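Local atomic coordinates of MarR family transcriptional regulator (Peptoclostridium difficile, PDB entry 5ERI), a protein that probably binds DNA as a dimeric transcription factor of the MarR family, regulating the expression of its target genes. Residues Ile46-Lys49 and Glu50-Leu53; Pro115-Lys118 and Ser119-Val122; Tyr123-Ile126 and Ile127-Asn131. All coordinates share one frame; numbering follows the deposited sequence.

Contact 1: residues Ile46-Lys49 and Glu50-Leu53; sequences IKYK and ELKL
With CG anti to its carbonyl carbon and beside the backbone N (chi1 -68°), Tyr48 sets its CB against Leu53 and one ring edge beside Leu51, while the ring itself reaches toward helix 117-138. Leu51 CD1 lies at that edge near the ring plane, 4.3 Å from Tyr48 CD1. Leu53 packs lower on the side chain, its CB 3.9 Å from Tyr48 CB. The chain leaves helix 29-47 at Tyr48, the first residue with non-helical backbone angles. Tyr48 O accepts a hydrogen bond of 3.0 Å from Leu53 N, the N-H pointing fairly straight at the oxygen (160°). Enclosed by this bond, a type I turn runs from Lys49 to Lys52; Lys52 N bonds Lys49 O at 3.1 Å, the donor standing above the carbonyl plane. The two nested bonds, the positive phi of Lys52 (58°) and the packing of Tyr48 on Leu53 make this a Schellman motif. On the outer side Lys49 and Glu50 run side by side in the same direction, and a bend at chi4 of Lys49 brings NZ into a salt bridge, long at 3.6 Å, with Glu50 OE2. The buried ring of Tyr48 also stacks on Phe58. Two backbone bonds therefore fix the turn, apolar groups occupy its inner side, and the salt bridge lies on the exposed side, where its length and solvent suggest a modest contribution to stability.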
ATOM      1  N   ILE A  46       9.989  -3.613  -9.581  1.00 62.10           N
ATOM      2  CA  ILE A  46      11.240  -3.719 -10.396  1.00 64.49           C
ATOM      3  C   ILE A  46      11.837  -5.123 -10.275  1.00 60.38           C
ATOM      4  O   ILE A  46      12.193  -5.779 -11.258  1.00 60.91           O
ATOM      5  CB  ILE A  46      12.324  -2.648 -10.006  1.00 67.40           C
ATOM      6  CG1 ILE A  46      11.763  -1.195  -9.978  1.00 66.08           C
ATOM      7  CG2 ILE A  46      13.558  -2.715 -10.914  1.00 63.13           C
ATOM      8  CD1 ILE A  46      11.033  -0.739 -11.204  1.00 63.16           C
ATOM      9  N   LYS A  47      11.944  -5.598  -9.053  1.00 64.51           N
ATOM     10  CA  LYS A  47      12.580  -6.899  -8.801  1.00 62.39           C
ATOM     11  C   LYS A  47      11.747  -8.046  -9.377  1.00 58.99           C
ATOM     12  O   LYS A  47      12.275  -9.014  -9.876  1.00 55.34           O
ATOM     13  CB  LYS A  47      12.794  -7.085  -7.305  1.00 70.13           C
ATOM     14  CG  LYS A  47      13.594  -5.941  -6.670  1.00 83.71           C
ATOM     15  CD  LYS A  47      14.147  -6.265  -5.279  1.00 91.74           C
ATOM     16  CE  LYS A  47      13.153  -6.065  -4.122  1.00 91.73           C
ATOM     17  NZ  LYS A  47      13.759  -6.293  -2.754  1.00 85.32           N
ATOM     18  N   TYR A  48      10.435  -7.903  -9.393  1.00 56.58           N
ATOM     19  CA  TYR A  48       9.591  -9.045  -9.691  1.00 50.67           C
ATOM     20  C   TYR A  48       8.994  -8.971 -11.060  1.00 51.44           C
ATOM     21  O   TYR A  48       8.125  -9.811 -11.379  1.00 47.18           O
ATOM     22  CB  TYR A  48       8.472  -9.156  -8.669  1.00 50.53           C
ATOM     23  CG  TYR A  48       8.925  -9.515  -7.295  1.00 50.59           C
ATOM     24  CD1 TYR A  48       9.689 -10.654  -7.088  1.00 51.15           C
ATOM     25  CD2 TYR A  48       8.569  -8.722  -6.182  1.00 44.17           C
ATOM     26  CE1 TYR A  48      10.121 -10.984  -5.821  1.00 52.53           C
ATOM     27  CE2 TYR A  48       9.003  -9.036  -4.912  1.00 50.97           C
ATOM     28  CZ  TYR A  48       9.768 -10.169  -4.723  1.00 52.42           C
ATOM     29  OH  TYR A  48      10.164 -10.474  -3.422  1.00 56.33           O
ATOM     30  N   LYS A  49       9.437  -8.012 -11.886  1.00 54.85           N
ATOM     31  CA  LYS A  49       8.915  -7.885 -13.276  1.00 60.33           C
ATOM     32  C   LYS A  49       9.270  -9.107 -14.125  1.00 69.43           C
ATOM     33  O   LYS A  49       8.421  -9.608 -14.895  1.00 72.96           O
ATOM     34  CB  LYS A  49       9.446  -6.619 -14.000  1.00 73.37           C
ATOM     35  CG  LYS A  49       9.165  -6.576 -15.525  1.00 74.68           C
ATOM     36  CD  LYS A  49       9.622  -5.266 -16.160  1.00 85.69           C
ATOM     37  CE  LYS A  49       9.956  -5.432 -17.645  1.00 99.13           C
ATOM     38  NZ  LYS A  49      11.430  -5.515 -17.907  1.00103.80           N
ATOM     39  N   GLU A  50      10.532  -9.550 -13.995  1.00 73.04           N
ATOM     40  CA  GLU A  50      11.022 -10.695 -14.741  1.00 80.26           C
ATOM     41  C   GLU A  50      10.284 -11.969 -14.350  1.00 67.47           C
ATOM     42  O   GLU A  50       9.859 -12.693 -15.237  1.00 61.84           O
ATOM     43  CB  GLU A  50      12.562 -10.841 -14.685  1.00 91.16           C
ATOM     44  CG  GLU A  50      13.234 -10.683 -16.065  1.00 98.83           C
ATOM     45  CD  GLU A  50      13.037  -9.308 -16.731  1.00106.35           C
ATOM     46  OE1 GLU A  50      14.035  -8.548 -16.787  1.00112.97           O
ATOM     47  OE2 GLU A  50      11.919  -8.984 -17.231  1.00 88.94           O
ATOM     48  N   LEU A  51      10.083 -12.205 -13.052  1.00 55.74           N
ATOM     49  CA  LEU A  51       9.220 -13.291 -12.609  1.00 52.75           C
ATOM     50  C   LEU A  51       7.714 -13.139 -12.819  1.00 54.59           C
ATOM     51  O   LEU A  51       6.972 -14.037 -12.467  1.00 60.90           O
ATOM     52  CB  LEU A  51       9.457 -13.561 -11.144  1.00 53.12           C
ATOM     53  CG  LEU A  51      10.864 -14.062 -10.873  1.00 55.95           C
ATOM     54  CD1 LEU A  51      11.177 -13.955  -9.391  1.00 58.07           C
ATOM     55  CD2 LEU A  51      10.982 -15.505 -11.364  1.00 62.88           C
ATOM     56  N   LYS A  52       7.241 -12.027 -13.367  1.00 62.60           N
ATOM     57  CA  LYS A  52       5.792 -11.787 -13.510  1.00 65.93           C
ATOM     58  C   LYS A  52       4.982 -11.810 -12.179  1.00 57.49           C
ATOM     59  O   LYS A  52       3.816 -12.183 -12.110  1.00 53.81           O
ATOM     60  CB  LYS A  52       5.213 -12.706 -14.586  1.00 78.73           C
ATOM     61  CG  LYS A  52       4.892 -11.918 -15.866  1.00 97.55           C
ATOM     62  CD  LYS A  52       4.768 -12.790 -17.122  1.00115.27           C
ATOM     63  CE  LYS A  52       3.846 -12.180 -18.192  1.00123.01           C
ATOM     64  NZ  LYS A  52       4.555 -11.385 -19.241  1.00127.85           N
ATOM     65  N   LEU A  53       5.627 -11.363 -11.117  1.00 56.61           N
ATOM     66  CA  LEU A  53       5.040 -11.311  -9.770  1.00 52.49           C
ATOM     67  C   LEU A  53       4.858  -9.877  -9.221  1.00 51.89           C
ATOM     68  O   LEU A  53       4.732  -9.668  -7.990  1.00 53.51           O
ATOM     69  CB  LEU A  53       5.949 -12.103  -8.828  1.00 48.36           C
ATOM     70  CG  LEU A  53       5.738 -13.611  -8.925  1.00 47.02           C
ATOM     71  CD1 LEU A  53       6.853 -14.324  -8.211  1.00 48.70           C
ATOM     72  CD2 LEU A  53       4.412 -14.147  -8.405  1.00 49.84           C
TER

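Contact 2: residues Pro115-Lys118 and Ser119-Val122; sequences PTDK and SLEV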
ATOM      1  N   PRO A 115       0.484 -24.226  -3.641  1.00 50.20           N
ATOM      2  CA  PRO A 115       1.583 -23.803  -4.503  1.00 50.97           C
ATOM      3  C   PRO A 115       1.992 -24.932  -5.433  1.00 59.50           C
ATOM      4  O   PRO A 115       1.925 -26.104  -5.026  1.00 50.94           O
ATOM      5  CB  PRO A 115       2.721 -23.534  -3.504  1.00 47.66           C
ATOM      6  CG  PRO A 115       2.483 -24.517  -2.366  1.00 43.32           C
ATOM      7  CD  PRO A 115       0.968 -24.614  -2.299  1.00 52.77           C
ATOM      8  N   THR A 116       2.451 -24.574  -6.631  1.00 61.78           N
ATOM      9  CA  THR A 116       3.006 -25.529  -7.554  1.00 57.34           C
ATOM     10  C   THR A 116       4.500 -25.644  -7.309  1.00 71.94           C
ATOM     11  O   THR A 116       5.086 -24.776  -6.615  1.00 58.70           O
ATOM     12  CB  THR A 116       2.814 -25.067  -8.998  1.00 57.23           C
ATOM     13  OG1 THR A 116       3.511 -23.811  -9.205  1.00 52.81           O
ATOM     14  CG2 THR A 116       1.332 -24.937  -9.289  1.00 58.16           C
ATOM     15  N   ASP A 117       5.110 -26.676  -7.921  1.00 68.89           N
ATOM     16  CA  ASP A 117       6.550 -26.984  -7.773  1.00 81.71           C
ATOM     17  C   ASP A 117       7.430 -25.761  -8.104  1.00 73.15           C
ATOM     18  O   ASP A 117       8.407 -25.464  -7.394  1.00 62.91           O
ATOM     19  CB  ASP A 117       6.951 -28.202  -8.655  1.00 95.11           C
ATOM     20  CG  ASP A 117       6.674 -29.577  -7.973  1.00107.90           C
ATOM     21  OD1 ASP A 117       6.205 -29.602  -6.797  1.00106.28           O
ATOM     22  OD2 ASP A 117       6.940 -30.631  -8.627  1.00115.07           O
ATOM     23  N   LYS A 118       7.023 -25.055  -9.157  1.00 68.15           N
ATOM     24  CA  LYS A 118       7.678 -23.828  -9.627  1.00 73.63           C
ATOM     25  C   LYS A 118       7.846 -22.722  -8.543  1.00 79.37           C
ATOM     26  O   LYS A 118       8.955 -22.155  -8.302  1.00 73.95           O
ATOM     27  CB  LYS A 118       6.839 -23.261 -10.796  1.00 63.70           C
ATOM     28  CG  LYS A 118       7.386 -21.949 -11.355  1.00 70.30           C
ATOM     29  CD  LYS A 118       6.873 -21.698 -12.752  1.00 70.68           C
ATOM     30  CE  LYS A 118       6.778 -20.216 -13.014  1.00 79.27           C
ATOM     31  NZ  LYS A 118       5.787 -20.032 -14.092  1.00 88.20           N
ATOM     32  N   SER A 119       6.718 -22.420  -7.908  1.00 68.13           N
ATOM     33  CA  SER A 119       6.659 -21.367  -6.926  1.00 69.13           C
ATOM     34  C   SER A 119       7.496 -21.679  -5.638  1.00 69.32           C
ATOM     35  O   SER A 119       7.950 -20.774  -4.927  1.00 60.81           O
ATOM     36  CB  SER A 119       5.185 -21.015  -6.680  1.00 62.79           C
ATOM     37  OG  SER A 119       4.583 -21.944  -5.836  1.00 73.81           O
ATOM     38  N   LEU A 120       7.798 -22.950  -5.401  1.00 75.84           N
ATOM     39  CA  LEU A 120       8.570 -23.329  -4.235  1.00 70.84           C
ATOM     40  C   LEU A 120      10.010 -22.852  -4.305  1.00 67.87           C
ATOM     41  O   LEU A 120      10.608 -22.512  -3.272  1.00 69.63           O
ATOM     42  CB  LEU A 120       8.481 -24.832  -3.982  1.00 77.33           C
ATOM     43  CG  LEU A 120       7.171 -25.182  -3.258  1.00 78.65           C
ATOM     44  CD1 LEU A 120       6.741 -26.627  -3.535  1.00 87.40           C
ATOM     45  CD2 LEU A 120       7.277 -24.917  -1.763  1.00 79.54           C
ATOM     46  N   GLU A 121      10.568 -22.759  -5.501  1.00 68.39           N
ATOM     47  CA  GLU A 121      11.910 -22.136  -5.630  1.00 69.30           C
ATOM     48  C   GLU A 121      11.846 -20.615  -5.464  1.00 68.29           C
ATOM     49  O   GLU A 121      12.697 -19.993  -4.818  1.00 70.59           O
ATOM     50  CB  GLU A 121      12.516 -22.477  -6.992  1.00 86.37           C
ATOM     51  CG  GLU A 121      14.034 -22.648  -6.986  1.00 92.64           C
ATOM     52  CD  GLU A 121      14.490 -23.480  -8.167  1.00101.90           C
ATOM     53  OE1 GLU A 121      14.773 -24.695  -8.003  1.00102.39           O
ATOM     54  OE2 GLU A 121      14.513 -22.917  -9.276  1.00104.89           O
ATOM     55  N   VAL A 122      10.808 -20.015  -6.040  1.00 64.85           N
ATOM     56  CA  VAL A 122      10.662 -18.573  -6.030  1.00 59.60           C
ATOM     57  C   VAL A 122      10.425 -18.107  -4.588  1.00 53.12           C
ATOM     58  O   VAL A 122      10.859 -17.017  -4.191  1.00 52.27           O
ATOM     59  CB  VAL A 122       9.557 -18.113  -7.025  1.00 65.06           C
ATOM     60  CG1 VAL A 122       9.227 -16.641  -6.861  1.00 70.48           C
ATOM     61  CG2 VAL A 122      10.016 -18.367  -8.457  1.00 65.67           C
TER
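Polar contacts converge on one backbone oxygen, Thr116 O, at the start of helix 117-138. The hydroxyl of Ser119 lies close to it, Ser119 OG to Thr116 O being 3.0 Å, but Tyr98 O is a competing acceptor for the same hydroxyl, so its proton is not settled between them. With chi1 at 79°, OG sits between the backbone N and the carbonyl carbon of Ser119, turned back toward the residues that precede the helix. The amides of Ser119 and Leu120 add weak bonds to Thr116 O. Firmer but bent bonds follow in a three-residue step: Leu120 N to Asp117 O and Glu121 N to Lys118 O, both 3.3 Å, with the donors well above the carbonyl planes (64° and 54°). These long, bent bonds make the first turn weakly bonded. Carbon-to-oxygen packing contacts are those of Pro115 CB, within 3.4 Å of Ser119 OG, and of Leu120 CB, 3.5 Å from Asp117 O. Charge enters through Lys118, whose extended chain reaches Ala96 O and places its ammonium by the Tyr98 ring in a cation-pi contact. The segment thus joins the end of strand 111-115 to helix 117-138: Pro115 and Ser119 pack on helix 57-66, while Thr116 OG1 bonds Gly97 O in the link between helix 83-95 and strand 99-103.

Contact 3: residues Tyr123-Ile126 and Ile127-Asn131; sequences YELI and IEEEN
Four successive i-to-i+4 bonds, from Ile127 N to Tyr123 O through Glu130 N to Ile126 O, hold residues 123-131 in a regular alpha-helix, with N-to-O distances of 2.9 to 3.0 Å. Tyr123 and Ile127, one turn apart, meet through their side chains. Tyr123 CG stands anti to the backbone N (chi1 174°), which swings the ring forward along the helix, while Ile127 keeps both chi1 and chi2 near -68° and folds its ethyl arm up to the phenol. Ile127 CG1 lies over one face, 3.8 Å from the ring centroid and 23° off the normal, a CH-pi contact displaced toward the hydroxyl end: CZ of Tyr123 is nearest, 3.5 Å from Ile127 CG1. Ile127 CD1 continues outward to 3.5 Å from Tyr123 OH. The hydroxyl itself is hydrogen-bonded to Glu66, which fixes the far end of the ring. Ile127 CG1 also rests 3.3 Å from Tyr123 O, so that one branch touches both the ring and the backbone of the preceding turn. Farther round the helix, Glu129 CG packs 3.5 Å from Leu125 O, and its bend at chi2 turns the carboxylate to a salt bridge with Lys47. One side of the helix, with Tyr123 and Ile126, packs on Thr62 of helix 57-66, while Glu130 runs extended to a salt bridge with Arg31 of the second subunit and the amide of Asn131 bonds backbone atoms of Thr24 and Asp26 of that subunit, as in the long helix that links the winged helix-turn-helix region to the dimer interface in MarR proteins.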
ATOM      1  N   TYR A 123       9.781 -18.946  -3.790  1.00 47.61           N
ATOM      2  CA  TYR A 123       9.401 -18.546  -2.441  1.00 52.40           C
ATOM      3  C   TYR A 123      10.626 -18.100  -1.657  1.00 52.81           C
ATOM      4  O   TYR A 123      10.570 -17.098  -0.932  1.00 56.14           O
ATOM      5  CB  TYR A 123       8.670 -19.660  -1.700  1.00 51.04           C
ATOM      6  CG  TYR A 123       8.417 -19.293  -0.274  1.00 53.12           C
ATOM      7  CD1 TYR A 123       7.413 -18.424   0.044  1.00 48.90           C
ATOM      8  CD2 TYR A 123       9.191 -19.777   0.752  1.00 53.21           C
ATOM      9  CE1 TYR A 123       7.162 -18.042   1.341  1.00 46.25           C
ATOM     10  CE2 TYR A 123       8.953 -19.383   2.071  1.00 52.60           C
ATOM     11  CZ  TYR A 123       7.937 -18.513   2.349  1.00 50.41           C
ATOM     12  OH  TYR A 123       7.648 -18.091   3.639  1.00 43.77           O
ATOM     13  N   GLU A 124      11.737 -18.816  -1.831  1.00 56.53           N
ATOM     14  CA  GLU A 124      12.936 -18.543  -1.046  1.00 60.05           C
ATOM     15  C   GLU A 124      13.515 -17.259  -1.547  1.00 51.27           C
ATOM     16  O   GLU A 124      13.947 -16.430  -0.750  1.00 51.21           O
ATOM     17  CB  GLU A 124      13.985 -19.680  -1.156  1.00 74.45           C
ATOM     18  CG  GLU A 124      13.568 -21.054  -0.589  1.00 85.15           C
ATOM     19  CD  GLU A 124      12.951 -21.024   0.825  1.00 92.36           C
ATOM     20  OE1 GLU A 124      12.299 -22.035   1.201  1.00 89.10           O
ATOM     21  OE2 GLU A 124      13.097 -20.012   1.566  1.00102.17           O
ATOM     22  N   LEU A 125      13.519 -17.113  -2.864  1.00 43.88           N
ATOM     23  CA  LEU A 125      13.912 -15.861  -3.490  1.00 54.17           C
ATOM     24  C   LEU A 125      13.110 -14.648  -2.916  1.00 54.19           C
ATOM     25  O   LEU A 125      13.664 -13.583  -2.588  1.00 54.22           O
ATOM     26  CB  LEU A 125      13.718 -15.980  -5.014  1.00 59.55           C
ATOM     27  CG  LEU A 125      14.313 -14.851  -5.904  1.00 83.17           C
ATOM     28  CD1 LEU A 125      15.552 -14.146  -5.298  1.00 88.84           C
ATOM     29  CD2 LEU A 125      14.633 -15.379  -7.321  1.00 83.08           C
ATOM     30  N   ILE A 126      11.793 -14.819  -2.779  1.00 51.98           N
ATOM     31  CA  ILE A 126      10.959 -13.711  -2.364  1.00 49.35           C
ATOM     32  C   ILE A 126      11.331 -13.345  -0.941  1.00 42.36           C
ATOM     33  O   ILE A 126      11.405 -12.188  -0.569  1.00 43.74           O
ATOM     34  CB  ILE A 126       9.456 -14.058  -2.471  1.00 45.90           C
ATOM     35  CG1 ILE A 126       9.016 -14.127  -3.931  1.00 48.23           C
ATOM     36  CG2 ILE A 126       8.652 -12.973  -1.782  1.00 50.24           C
ATOM     37  CD1 ILE A 126       7.643 -14.760  -4.140  1.00 48.02           C
ATOM     38  N   ILE A 127      11.528 -14.354  -0.118  1.00 48.75           N
ATOM     39  CA  ILE A 127      11.808 -14.108   1.297  1.00 49.08           C
ATOM     40  C   ILE A 127      13.170 -13.469   1.491  1.00 52.51           C
ATOM     41  O   ILE A 127      13.345 -12.623   2.384  1.00 48.33           O
ATOM     42  CB  ILE A 127      11.724 -15.425   2.090  1.00 51.46           C
ATOM     43  CG1 ILE A 127      10.275 -15.927   2.128  1.00 55.09           C
ATOM     44  CG2 ILE A 127      12.201 -15.215   3.510  1.00 48.48           C
ATOM     45  CD1 ILE A 127       9.286 -15.083   2.941  1.00 54.68           C
ATOM     46  N   GLU A 128      14.124 -13.884   0.650  1.00 54.03           N
ATOM     47  CA  GLU A 128      15.420 -13.228   0.586  1.00 61.08           C
ATOM     48  C   GLU A 128      15.194 -11.734   0.288  1.00 56.58           C
ATOM     49  O   GLU A 128      15.774 -10.834   0.944  1.00 56.45           O
ATOM     50  CB  GLU A 128      16.302 -13.844  -0.532  1.00 72.83           C
ATOM     51  CG  GLU A 128      17.053 -15.135  -0.194  1.00 82.33           C
ATOM     52  CD  GLU A 128      18.039 -15.615  -1.313  1.00 93.96           C
ATOM     53  OE1 GLU A 128      18.516 -14.823  -2.187  1.00 85.50           O
ATOM     54  OE2 GLU A 128      18.364 -16.829  -1.308  1.00 81.78           O
ATOM     55  N   GLU A 129      14.349 -11.462  -0.710  1.00 52.41           N
ATOM     56  CA  GLU A 129      14.087 -10.038  -1.096  1.00 50.23           C
ATOM     57  C   GLU A 129      13.448  -9.225  -0.014  1.00 51.75           C
ATOM     58  O   GLU A 129      13.782  -8.035   0.183  1.00 50.79           O
ATOM     59  CB  GLU A 129      13.298  -9.954  -2.378  1.00 48.92           C
ATOM     60  CG  GLU A 129      14.188 -10.252  -3.616  1.00 70.27           C
ATOM     61  CD  GLU A 129      15.485  -9.380  -3.732  1.00 79.23           C
ATOM     62  OE1 GLU A 129      15.570  -8.286  -3.059  1.00 82.19           O
ATOM     63  OE2 GLU A 129      16.417  -9.785  -4.501  1.00 80.09           O
ATOM     64  N   GLU A 130      12.557  -9.876   0.731  1.00 50.12           N
ATOM     65  CA  GLU A 130      11.867  -9.182   1.803  1.00 46.95           C
ATOM     66  C   GLU A 130      12.934  -8.822   2.870  1.00 45.83           C
ATOM     67  O   GLU A 130      12.971  -7.697   3.444  1.00 45.54           O
ATOM     68  CB  GLU A 130      10.729 -10.105   2.365  1.00 51.05           C
ATOM     69  CG  GLU A 130       9.765  -9.452   3.360  1.00 64.56           C
ATOM     70  CD  GLU A 130       8.421 -10.219   3.633  1.00 71.45           C
ATOM     71  OE1 GLU A 130       7.740  -9.749   4.581  1.00 71.19           O
ATOM     72  OE2 GLU A 130       8.026 -11.244   2.957  1.00 63.49           O
ATOM     73  N   ASN A 131      13.824  -9.772   3.155  1.00 46.11           N
ATOM     74  CA  ASN A 131      14.846  -9.504   4.194  1.00 49.96           C
ATOM     75  C   ASN A 131      15.795  -8.403   3.721  1.00 52.56           C
ATOM     76  O   ASN A 131      16.252  -7.613   4.518  1.00 43.08           O
ATOM     77  CB  ASN A 131      15.637 -10.743   4.528  1.00 52.89           C
ATOM     78  CG  ASN A 131      14.856 -11.731   5.381  1.00 53.85           C
ATOM     79  OD1 ASN A 131      13.986 -11.370   6.196  1.00 52.84           O
ATOM     80  ND2 ASN A 131      15.212 -12.993   5.232  1.00 50.85           N
TER

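How the contacts relate
Contacts 2 and 3 follow one another along helix 117-138, the first at its weakly bonded start, the second in its regular body; contact 1 is the turn that leaves helix 29-47 and lies against both. Leu53 CD1 meets Val122 CG1 of contact 2 at 3.6 Å, whereas Tyr48 OH packs 3.3 Å from Ile126 CG2 of contact 3. All three are partly buried, each mixing buried and exposed residues. Their chemistry differs with place: turn bonds and an outer ion pair in contact 1, a shared carbonyl in contact 2, and an aliphatic-aromatic contact in contact 3, which also carries polar groups to the second subunit.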